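Local structure of CytC3 (Streptomyces, 3GJA) at residues A[42-45]-A[46-50]; A[72-75]-A[76-79]; A[92-95]-A[96-100]; A[259-262]-A[263-267]. The protein is a nonheme iron halogenase with a beta-barrel core, related to the phytanoyl-CoA dioxygenases, that probably chlorinates an unactivated carbon of a carrier-tethered amino acid. All blocks are in the same frame, centred on the assembly; numbering follows the deposited sequence.

Interactions 1 and 2 form one neighbourhood: helix 34-49, near its C-terminal end, packs against the first turn of helix 75-82, with I44 and L48 meeting L77 and I74. Interactions 3 and 4 form another, about 8 Å apart between centres, where the neighbouring strands 98-108 and 253-262 pair through their backbones and I94 rests on P262. Interaction 1 is a surface contact rich in arginine, and interaction 2 is partly buried, with D75 and E79 at its more open edge. Interaction 3 also reaches the surface, through R96, whereas interaction 4 is buried and mainly valine and proline. Helical backbone bonds dominate the first pair; the second turns the chain into and out of the sheet.

Interaction 1 (A[42-45]-A[46-50]); sequences NIIR and RQLLD
L48 N donates to I44 O at 2.9 Å, and one residue earlier Q47 N reaches I43 O at 3.1 Å with an N-H...O angle of 164°; these are the i to i+4 bonds of helix 34-49. I43 O also takes a weak bond from R46 N. Above this frame the side chains pack by helical spacing. Q47 and I43 run side by side in the same direction: CG of Q47 stands beside its own backbone N (chi1 -77°) and the chain beyond is extended, which brings OE1 to 3.5 Å from I43 CG2, a methyl that sits over the flat of the Q47 amide. On the inner side I44 CG2 meets L48 CG at 4.1 Å; I44 also touches L76 and L77 of helix 75-82, and L48 touches I74 just before it. Were Q47 shortened to an alanine, I43 CG2 would probably lose the amide against it and a gap would open toward I74. Outside, R45 and R46 cross at about a right angle, their guanidinium planes 89° apart, and CG of R46 lies over one face of the R45 group near its rim. Their nearest charged nitrogens, R45 NH2 and R46 NH1, remain 6.2 Å apart. The chemistry is that of an amphipathic helix: I44 and L48 serve the packed side, glutamine bridges the boundary with an aliphatic stem and a polar end, and the two arginines turn their charges outward.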
loop_
_atom_site.group_PDB
_atom_site.type_symbol
_atom_site.label_atom_id
_atom_site.label_comp_id
_atom_site.label_asym_id
_atom_site.label_seq_id
_atom_site.Cartn_x
_atom_site.Cartn_y
_atom_site.Cartn_z
ATOM N N ASN A 42 -3.921 11.674 -14.274
ATOM C CA ASN A 42 -3.911 13.050 -14.760
ATOM C C ASN A 42 -4.801 13.891 -13.853
ATOM O O ASN A 42 -4.497 15.045 -13.555
ATOM C CB ASN A 42 -4.407 13.136 -16.214
ATOM C CG ASN A 42 -3.403 12.582 -17.219
ATOM O OD1 ASN A 42 -2.193 12.587 -16.978
ATOM N ND2 ASN A 42 -3.901 12.122 -18.363
ATOM N N ILE A 43 -5.902 13.308 -13.408
ATOM C CA ILE A 43 -6.812 14.028 -12.529
ATOM C C ILE A 43 -6.246 14.069 -11.111
ATOM O O ILE A 43 -6.075 15.147 -10.535
ATOM C CB ILE A 43 -8.216 13.364 -12.536
ATOM C CG1 ILE A 43 -8.810 13.454 -13.948
ATOM C CG2 ILE A 43 -9.134 14.057 -11.534
ATOM C CD1 ILE A 43 -10.059 12.639 -14.169
ATOM N N ILE A 44 -5.934 12.892 -10.577
ATOM C CA ILE A 44 -5.394 12.742 -9.224
ATOM C C ILE A 44 -4.230 13.680 -8.913
ATOM O O ILE A 44 -4.170 14.279 -7.836
ATOM C CB ILE A 44 -4.904 11.288 -8.985
ATOM C CG1 ILE A 44 -6.075 10.316 -9.117
ATOM C CG2 ILE A 44 -4.230 11.169 -7.613
ATOM C CD1 ILE A 44 -5.661 8.847 -9.085
ATOM N N ARG A 45 -3.304 13.798 -9.859
ATOM C CA ARG A 45 -2.126 14.638 -9.676
ATOM C C ARG A 45 -2.526 16.066 -9.310
ATOM O O ARG A 45 -1.945 16.666 -8.404
ATOM C CB ARG A 45 -1.271 14.612 -10.949
ATOM C CG ARG A 45 0.192 14.991 -10.747
ATOM C CD ARG A 45 0.420 16.487 -10.922
ATOM N NE ARG A 45 -0.048 16.950 -12.228
ATOM C CZ ARG A 45 -0.033 18.221 -12.611
ATOM N NH1 ARG A 45 0.437 19.157 -11.793
ATOM N NH2 ARG A 45 -0.525 18.561 -13.794
ATOM N N ARG A 46 -3.526 16.608 -10.000
ATOM C CA ARG A 46 -3.979 17.960 -9.700
ATOM C C ARG A 46 -4.709 17.991 -8.367
ATOM O O ARG A 46 -4.531 18.912 -7.575
ATOM C CB ARG A 46 -4.936 18.483 -10.771
ATOM C CG ARG A 46 -4.334 18.683 -12.147
ATOM C CD ARG A 46 -5.222 19.629 -12.952
ATOM N NE ARG A 46 -6.639 19.318 -12.755
ATOM C CZ ARG A 46 -7.256 18.271 -13.294
ATOM N NH1 ARG A 46 -6.583 17.434 -14.075
ATOM N NH2 ARG A 46 -8.539 18.051 -13.028
ATOM N N GLN A 47 -5.536 16.979 -8.122
ATOM C CA GLN A 47 -6.302 16.925 -6.890
ATOM C C GLN A 47 -5.455 16.789 -5.630
ATOM O O GLN A 47 -5.885 17.190 -4.550
ATOM C CB GLN A 47 -7.340 15.804 -6.971
ATOM C CG GLN A 47 -8.545 16.195 -7.819
ATOM C CD GLN A 47 -9.470 15.043 -8.113
ATOM O OE1 GLN A 47 -10.595 15.242 -8.577
ATOM N NE2 GLN A 47 -9.008 13.827 -7.856
ATOM N N LEU A 48 -4.255 16.234 -5.757
ATOM C CA LEU A 48 -3.391 16.109 -4.587
ATOM C C LEU A 48 -3.049 17.517 -4.087
ATOM O O LEU A 48 -2.888 17.734 -2.894
ATOM C CB LEU A 48 -2.101 15.355 -4.936
ATOM C CG LEU A 48 -2.186 13.856 -5.251
ATOM C CD1 LEU A 48 -0.817 13.362 -5.690
ATOM C CD2 LEU A 48 -2.664 13.076 -4.024
ATOM N N LEU A 49 -2.954 18.469 -5.013
ATOM C CA LEU A 49 -2.617 19.851 -4.687
ATOM C C LEU A 49 -3.568 20.487 -3.685
ATOM O O LEU A 49 -3.149 21.288 -2.847
ATOM C CB LEU A 49 -2.584 20.695 -5.966
ATOM C CG LEU A 49 -1.271 20.858 -6.746
ATOM C CD1 LEU A 49 -0.216 19.879 -6.254
ATOM C CD2 LEU A 49 -1.546 20.675 -8.228
ATOM N N ASP A 50 -4.847 20.134 -3.780
ATOM C CA ASP A 50 -5.864 20.672 -2.878
ATOM C C ASP A 50 -6.000 19.786 -1.645
ATOM O O ASP A 50 -6.494 18.663 -1.725
ATOM C CB ASP A 50 -7.204 20.787 -3.613
ATOM C CG ASP A 50 -8.377 21.029 -2.674
ATOM O OD1 ASP A 50 -8.172 21.540 -1.556
ATOM O OD2 ASP A 50 -9.518 20.715 -3.065
#

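Interaction 2 (A[72-75]-A[76-79]); sequences LDID and LLAE
I74 places CG1 beside its backbone N (chi1 -60°) and extends to CD1, while L77 adopts a less common shape (chi1 -106°) that swings CD2 alongside; CD1 of I74 and CD2 of L77 meet at 3.9 Å, the two side chains pointing the same way. I74 occupies the N-cap position, and its carbonyl starts the helix by serving two donors. A78 N approaches I74 O in the carbonyl plane at 2.8 Å, whereas L77 N, at 2.9 Å from I74 O, stands well above that plane. E79 N then donates to D75 O at 2.9 Å. A78 is buried, and its methyl takes little room there. D75 fits the first helical position because a carboxylate there would probably be favoured by the positive end of the helix dipole. One turn on, E79 forms salt bridges with R83 and with R40 of helix 34-49. That helix flanks the apolar side too: I74 packs on Q47 and L48, L77 on I44, and L76 on R40. The first turn of helix 75-82 is thus laid against helix 34-49 by a strip of branched aliphatic residues with an ion pair beyond it, while Y310 touches D75 and E79.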
loop_
_atom_site.group_PDB
_atom_site.type_symbol
_atom_site.label_atom_id
_atom_site.label_comp_id
_atom_site.label_asym_id
_atom_site.label_seq_id
_atom_site.Cartn_x
_atom_site.Cartn_y
_atom_site.Cartn_z
ATOM N N LEU A 72 -8.758 8.854 1.554
ATOM C CA LEU A 72 -9.793 9.282 2.481
ATOM C C LEU A 72 -10.393 10.632 2.102
ATOM O O LEU A 72 -11.300 11.113 2.771
ATOM C CB LEU A 72 -9.260 9.324 3.917
ATOM C CG LEU A 72 -8.938 7.940 4.493
ATOM C CD1 LEU A 72 -8.485 8.071 5.932
ATOM C CD2 LEU A 72 -10.158 7.045 4.397
ATOM N N ASP A 73 -9.888 11.257 1.043
ATOM C CA ASP A 73 -10.473 12.525 0.619
ATOM C C ASP A 73 -10.578 12.687 -0.903
ATOM O O ASP A 73 -11.352 13.516 -1.393
ATOM C CB ASP A 73 -9.743 13.726 1.255
ATOM C CG ASP A 73 -8.365 13.972 0.676
ATOM O OD1 ASP A 73 -7.466 13.123 0.868
ATOM O OD2 ASP A 73 -8.185 15.038 0.041
ATOM N N ILE A 74 -9.824 11.887 -1.652
ATOM C CA ILE A 74 -9.878 11.968 -3.109
ATOM C C ILE A 74 -10.638 10.767 -3.644
ATOM O O ILE A 74 -10.208 9.624 -3.477
ATOM C CB ILE A 74 -8.463 12.011 -3.725
ATOM C CG1 ILE A 74 -7.719 13.244 -3.200
ATOM C CG2 ILE A 74 -8.557 12.036 -5.255
ATOM C CD1 ILE A 74 -6.282 13.322 -3.627
ATOM N N ASP A 75 -11.772 11.038 -4.287
ATOM C CA ASP A 75 -12.633 9.991 -4.828
ATOM C C ASP A 75 -11.953 8.916 -5.653
ATOM O O ASP A 75 -12.165 7.735 -5.412
ATOM C CB ASP A 75 -13.771 10.605 -5.654
ATOM C CG ASP A 75 -14.797 11.320 -4.790
ATOM O OD1 ASP A 75 -15.003 10.885 -3.642
ATOM O OD2 ASP A 75 -15.403 12.308 -5.258
ATOM N N LEU A 76 -11.152 9.316 -6.636
ATOM C CA LEU A 76 -10.460 8.353 -7.493
ATOM C C LEU A 76 -9.507 7.445 -6.698
ATOM O O LEU A 76 -9.225 6.312 -7.094
ATOM C CB LEU A 76 -9.698 9.104 -8.587
ATOM C CG LEU A 76 -10.159 8.995 -10.049
ATOM C CD1 LEU A 76 -11.614 8.585 -10.154
ATOM C CD2 LEU A 76 -9.917 10.331 -10.730
ATOM N N LEU A 77 -9.014 7.947 -5.574
ATOM C CA LEU A 77 -8.123 7.168 -4.729
ATOM C C LEU A 77 -8.967 6.300 -3.804
ATOM O O LEU A 77 -8.576 5.183 -3.458
ATOM C CB LEU A 77 -7.209 8.096 -3.924
ATOM C CG LEU A 77 -5.736 8.202 -4.341
ATOM C CD1 LEU A 77 -5.570 8.007 -5.847
ATOM C CD2 LEU A 77 -5.188 9.547 -3.886
ATOM N N ALA A 78 -10.134 6.811 -3.417
ATOM C CA ALA A 78 -11.044 6.052 -2.559
ATOM C C ALA A 78 -11.471 4.815 -3.345
ATOM O O ALA A 78 -11.530 3.707 -2.810
ATOM C CB ALA A 78 -12.269 6.893 -2.196
ATOM N N GLU A 79 -11.751 5.014 -4.627
ATOM C CA GLU A 79 -12.162 3.919 -5.487
ATOM C C GLU A 79 -11.008 2.954 -5.750
ATOM O O GLU A 79 -11.198 1.737 -5.778
ATOM C CB GLU A 79 -12.673 4.459 -6.821
ATOM C CG GLU A 79 -13.104 3.364 -7.774
ATOM C CD GLU A 79 -13.373 3.875 -9.167
ATOM O OE1 GLU A 79 -13.359 5.106 -9.361
ATOM O OE2 GLU A 79 -13.602 3.043 -10.067
#

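Interaction 3 (A[92-95]-A[96-100]); sequences SLIG and RNLLC
R96 lays its guanidinium over S92, whose CA sits above one face of the flat group, offset toward the rim; R96 NH1 is 3.8 Å from S92 CA. The chain of R96 bends at chi2 (65°), folding back over the end of helix 84-94. R96 NH2 lies 3.7 Å from S92 OG, too far for a hydrogen bond; that hydroxyl is hydrogen-bonded to D88 O and F12 N instead, and NH2 has a weak hydrogen bond to T11. Further on, I94 and L98 cross at about a right angle, with I94 CD1 at 3.6 Å from L98 CD2. CG1 of I94 lies between its backbone N and carbonyl carbon (chi1 58°), and this sends CD1 toward the leucine. L98 CG also rests against G95 O at 3.3 Å. Cutting L98 back to an alanine would take away the branch that I94 CD1 rests on, leaving it P262, and would probably open a gap against V87 and V90. G95 leaves the helix with positive phi (110°), where a CB would jam against the preceding carbonyl, so glycine is called for. N97 then centres an inverse gamma turn, L98 N bonding weakly to R96 O at 3.0 Å, and N97 OD1 accepts from V294 N. The chemistry is thus divided: a cation lies flat on the outer helix end, while apolar branches of I94 and L98 join that end to the start of strand 98-108.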
loop_
_atom_site.group_PDB
_atom_site.type_symbol
_atom_site.label_atom_id
_atom_site.label_comp_id
_atom_site.label_asym_id
_atom_site.label_seq_id
_atom_site.Cartn_x
_atom_site.Cartn_y
_atom_site.Cartn_z
ATOM N N SER A 92 -7.481 -13.249 -1.598
ATOM C CA SER A 92 -7.090 -14.630 -1.844
ATOM C C SER A 92 -5.847 -14.969 -1.021
ATOM O O SER A 92 -5.530 -16.140 -0.815
ATOM C CB SER A 92 -6.756 -14.836 -3.319
ATOM O OG SER A 92 -7.766 -14.314 -4.154
ATOM N N LEU A 93 -5.147 -13.940 -0.553
ATOM C CA LEU A 93 -3.919 -14.135 0.206
ATOM C C LEU A 93 -4.065 -14.082 1.714
ATOM O O LEU A 93 -3.536 -14.935 2.423
ATOM C CB LEU A 93 -2.877 -13.099 -0.230
ATOM C CG LEU A 93 -1.994 -13.351 -1.458
ATOM C CD1 LEU A 93 -2.727 -14.114 -2.528
ATOM C CD2 LEU A 93 -1.505 -12.007 -1.982
ATOM N N ILE A 94 -4.775 -13.080 2.213
ATOM C CA ILE A 94 -4.930 -12.943 3.653
ATOM C C ILE A 94 -6.369 -12.894 4.168
ATOM O O ILE A 94 -6.600 -12.537 5.326
ATOM C CB ILE A 94 -4.165 -11.703 4.158
ATOM C CG1 ILE A 94 -4.672 -10.445 3.450
ATOM C CG2 ILE A 94 -2.670 -11.877 3.892
ATOM C CD1 ILE A 94 -4.090 -9.161 4.010
ATOM N N GLY A 95 -7.331 -13.243 3.317
ATOM C CA GLY A 95 -8.719 -13.259 3.754
ATOM C C GLY A 95 -9.630 -12.187 3.188
ATOM O O GLY A 95 -9.184 -11.084 2.876
ATOM N N ARG A 96 -10.917 -12.509 3.074
ATOM C CA ARG A 96 -11.896 -11.571 2.531
ATOM C C ARG A 96 -12.355 -10.469 3.475
ATOM O O ARG A 96 -13.005 -9.523 3.044
ATOM C CB ARG A 96 -13.110 -12.317 1.987
ATOM C CG ARG A 96 -12.933 -12.788 0.556
ATOM C CD ARG A 96 -11.839 -13.827 0.443
ATOM N NE ARG A 96 -11.684 -14.296 -0.931
ATOM C CZ ARG A 96 -10.941 -15.343 -1.285
ATOM N NH1 ARG A 96 -10.282 -16.038 -0.363
ATOM N NH2 ARG A 96 -10.857 -15.694 -2.562
ATOM N N ASN A 97 -12.042 -10.584 4.760
ATOM C CA ASN A 97 -12.408 -9.523 5.689
ATOM C C ASN A 97 -11.192 -8.598 5.686
ATOM O O ASN A 97 -10.364 -8.642 6.592
ATOM C CB ASN A 97 -12.684 -10.089 7.087
ATOM C CG ASN A 97 -13.912 -10.994 7.115
ATOM O OD1 ASN A 97 -14.940 -10.688 6.506
ATOM N ND2 ASN A 97 -13.813 -12.107 7.834
ATOM N N LEU A 98 -11.109 -7.767 4.645
ATOM C CA LEU A 98 -9.987 -6.854 4.423
ATOM C C LEU A 98 -10.082 -5.408 4.862
ATOM O O LEU A 98 -11.075 -4.727 4.615
ATOM C CB LEU A 98 -9.626 -6.830 2.943
ATOM C CG LEU A 98 -8.645 -7.834 2.361
ATOM C CD1 LEU A 98 -8.420 -7.478 0.892
ATOM C CD2 LEU A 98 -7.333 -7.793 3.136
ATOM N N LEU A 99 -8.985 -4.939 5.443
ATOM C CA LEU A 99 -8.840 -3.570 5.918
ATOM C C LEU A 99 -7.693 -2.875 5.159
ATOM O O LEU A 99 -6.599 -3.432 5.035
ATOM C CB LEU A 99 -8.494 -3.592 7.405
ATOM C CG LEU A 99 -9.388 -2.970 8.475
ATOM C CD1 LEU A 99 -10.855 -3.262 8.219
ATOM C CD2 LEU A 99 -8.936 -3.513 9.837
ATOM N N CYS A 100 -7.955 -1.684 4.622
ATOM C CA CYS A 100 -6.914 -0.901 3.962
ATOM C C CYS A 100 -6.593 0.142 5.017
ATOM O O CYS A 100 -7.378 1.059 5.250
ATOM C CB CYS A 100 -7.421 -0.201 2.701
ATOM S SG CYS A 100 -6.168 0.923 1.973
#

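Interaction 4 (A[259-262]-A[263-267]); sequences RYVP and TQVQV
V261 and V265 meet through their methyls: CG2 of V261 lies 3.3 Å from V265 CG1 and 3.4 Å from V265 CG2, tighter than usual for carbon, so its methyl is wedged between the two branches. V265 CG1 is anti to its own backbone N (chi1 176°), which leaves CG2 beside that N and 3.7 Å from CG of P262. Q264 OE1 comes up to the CB-CG edge of the P262 ring, 3.2 Å from P262 CG; a nearly eclipsed chi1 (7°) swings the amide back to it. Less closely, V261 CG1 approaches V267 CG2 at 4.2 Å. What sets these groups is the type I beta turn from P262 to V265, closed by V265 N donating to P262 O at 2.9 Å, the donor some 40° out of the carbonyl plane. Around the turn, W134 touches P262 and V265, and I132 touches both V265 and V267. Compact beta-branched valines and a rigid proline suit a buried turn at the end of strand 253-262: their shape fills it, while Q264 lies at the more open rim. The backbone's polar atoms find partners even so: P262 O is taken by the turn bond, T263 O by H299, and V265 O and V267 N by N300.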
loop_
_atom_site.group_PDB
_atom_site.type_symbol
_atom_site.label_atom_id
_atom_site.label_comp_id
_atom_site.label_asym_id
_atom_site.label_seq_id
_atom_site.Cartn_x
_atom_site.Cartn_y
_atom_site.Cartn_z
ATOM N N ARG A 259 -1.917 -0.352 1.420
ATOM C CA ARG A 259 -1.529 -1.448 2.301
ATOM C C ARG A 259 -2.722 -2.080 3.024
ATOM O O ARG A 259 -3.574 -1.387 3.591
ATOM C CB ARG A 259 -0.462 -0.922 3.273
ATOM C CG ARG A 259 0.347 0.205 2.623
ATOM C CD ARG A 259 1.671 0.537 3.304
ATOM N NE ARG A 259 2.662 -0.500 3.061
ATOM C CZ ARG A 259 3.919 -0.277 2.692
ATOM N NH1 ARG A 259 4.361 0.960 2.511
ATOM N NH2 ARG A 259 4.737 -1.302 2.514
ATOM N N TYR A 260 -2.776 -3.407 2.984
ATOM C CA TYR A 260 -3.881 -4.145 3.576
ATOM C C TYR A 260 -3.516 -5.083 4.710
ATOM O O TYR A 260 -2.400 -5.596 4.793
ATOM C CB TYR A 260 -4.611 -4.945 2.498
ATOM C CG TYR A 260 -5.093 -4.100 1.346
ATOM C CD1 TYR A 260 -4.195 -3.598 0.400
ATOM C CD2 TYR A 260 -6.444 -3.776 1.213
ATOM C CE1 TYR A 260 -4.631 -2.790 -0.649
ATOM C CE2 TYR A 260 -6.891 -2.970 0.169
ATOM C CZ TYR A 260 -5.979 -2.476 -0.758
ATOM O OH TYR A 260 -6.416 -1.654 -1.768
ATOM N N VAL A 261 -4.499 -5.320 5.565
ATOM C CA VAL A 261 -4.337 -6.177 6.716
ATOM C C VAL A 261 -5.731 -6.721 7.077
ATOM O O VAL A 261 -6.733 -6.012 6.947
ATOM C CB VAL A 261 -3.740 -5.346 7.872
ATOM C CG1 VAL A 261 -4.848 -4.733 8.723
ATOM C CG2 VAL A 261 -2.787 -6.185 8.670
ATOM N N PRO A 262 -5.821 -7.998 7.492
ATOM C CA PRO A 262 -7.128 -8.559 7.853
ATOM C C PRO A 262 -7.674 -7.893 9.111
ATOM O O PRO A 262 -6.908 -7.340 9.897
ATOM C CB PRO A 262 -6.828 -10.049 8.043
ATOM C CG PRO A 262 -5.411 -10.054 8.488
ATOM C CD PRO A 262 -4.775 -9.030 7.567
ATOM N N THR A 263 -8.994 -7.939 9.288
ATOM C CA THR A 263 -9.678 -7.316 10.431
ATOM C C THR A 263 -9.142 -7.653 11.833
ATOM O O THR A 263 -9.212 -6.835 12.750
ATOM C CB THR A 263 -11.190 -7.653 10.414
ATOM O OG1 THR A 263 -11.366 -9.067 10.244
ATOM C CG2 THR A 263 -11.896 -6.914 9.284
ATOM N N GLN A 264 -8.631 -8.861 11.996
ATOM C CA GLN A 264 -8.096 -9.310 13.274
ATOM C C GLN A 264 -6.862 -8.513 13.678
ATOM O O GLN A 264 -6.443 -8.538 14.838
ATOM C CB GLN A 264 -7.738 -10.782 13.164
ATOM C CG GLN A 264 -7.870 -11.290 11.731
ATOM C CD GLN A 264 -6.637 -12.007 11.271
ATOM O OE1 GLN A 264 -6.567 -12.479 10.143
ATOM N NE2 GLN A 264 -5.646 -12.094 12.148
ATOM N N VAL A 265 -6.281 -7.802 12.717
ATOM C CA VAL A 265 -5.087 -7.017 12.990
ATOM C C VAL A 265 -5.395 -5.651 13.585
ATOM O O VAL A 265 -6.370 -4.995 13.207
ATOM C CB VAL A 265 -4.254 -6.828 11.708
ATOM C CG1 VAL A 265 -3.054 -5.915 11.983
ATOM C CG2 VAL A 265 -3.795 -8.180 11.199
ATOM N N GLN A 266 -4.558 -5.223 14.521
ATOM C CA GLN A 266 -4.738 -3.922 15.141
ATOM C C GLN A 266 -3.890 -2.863 14.440
ATOM O O GLN A 266 -2.681 -3.030 14.244
ATOM C CB GLN A 266 -4.371 -3.981 16.619
ATOM C CG GLN A 266 -5.215 -4.948 17.415
ATOM C CD GLN A 266 -5.048 -4.748 18.902
ATOM O OE1 GLN A 266 -5.507 -3.749 19.460
ATOM N NE2 GLN A 266 -4.376 -5.688 19.553
ATOM N N VAL A 267 -4.540 -1.770 14.069
ATOM C CA VAL A 267 -3.885 -0.676 13.385
ATOM C C VAL A 267 -3.652 0.445 14.373
ATOM O O VAL A 267 -4.558 0.840 15.103
ATOM C CB VAL A 267 -4.753 -0.181 12.218
ATOM C CG1 VAL A 267 -4.127 1.047 11.559
ATOM C CG2 VAL A 267 -4.915 -1.309 11.211
#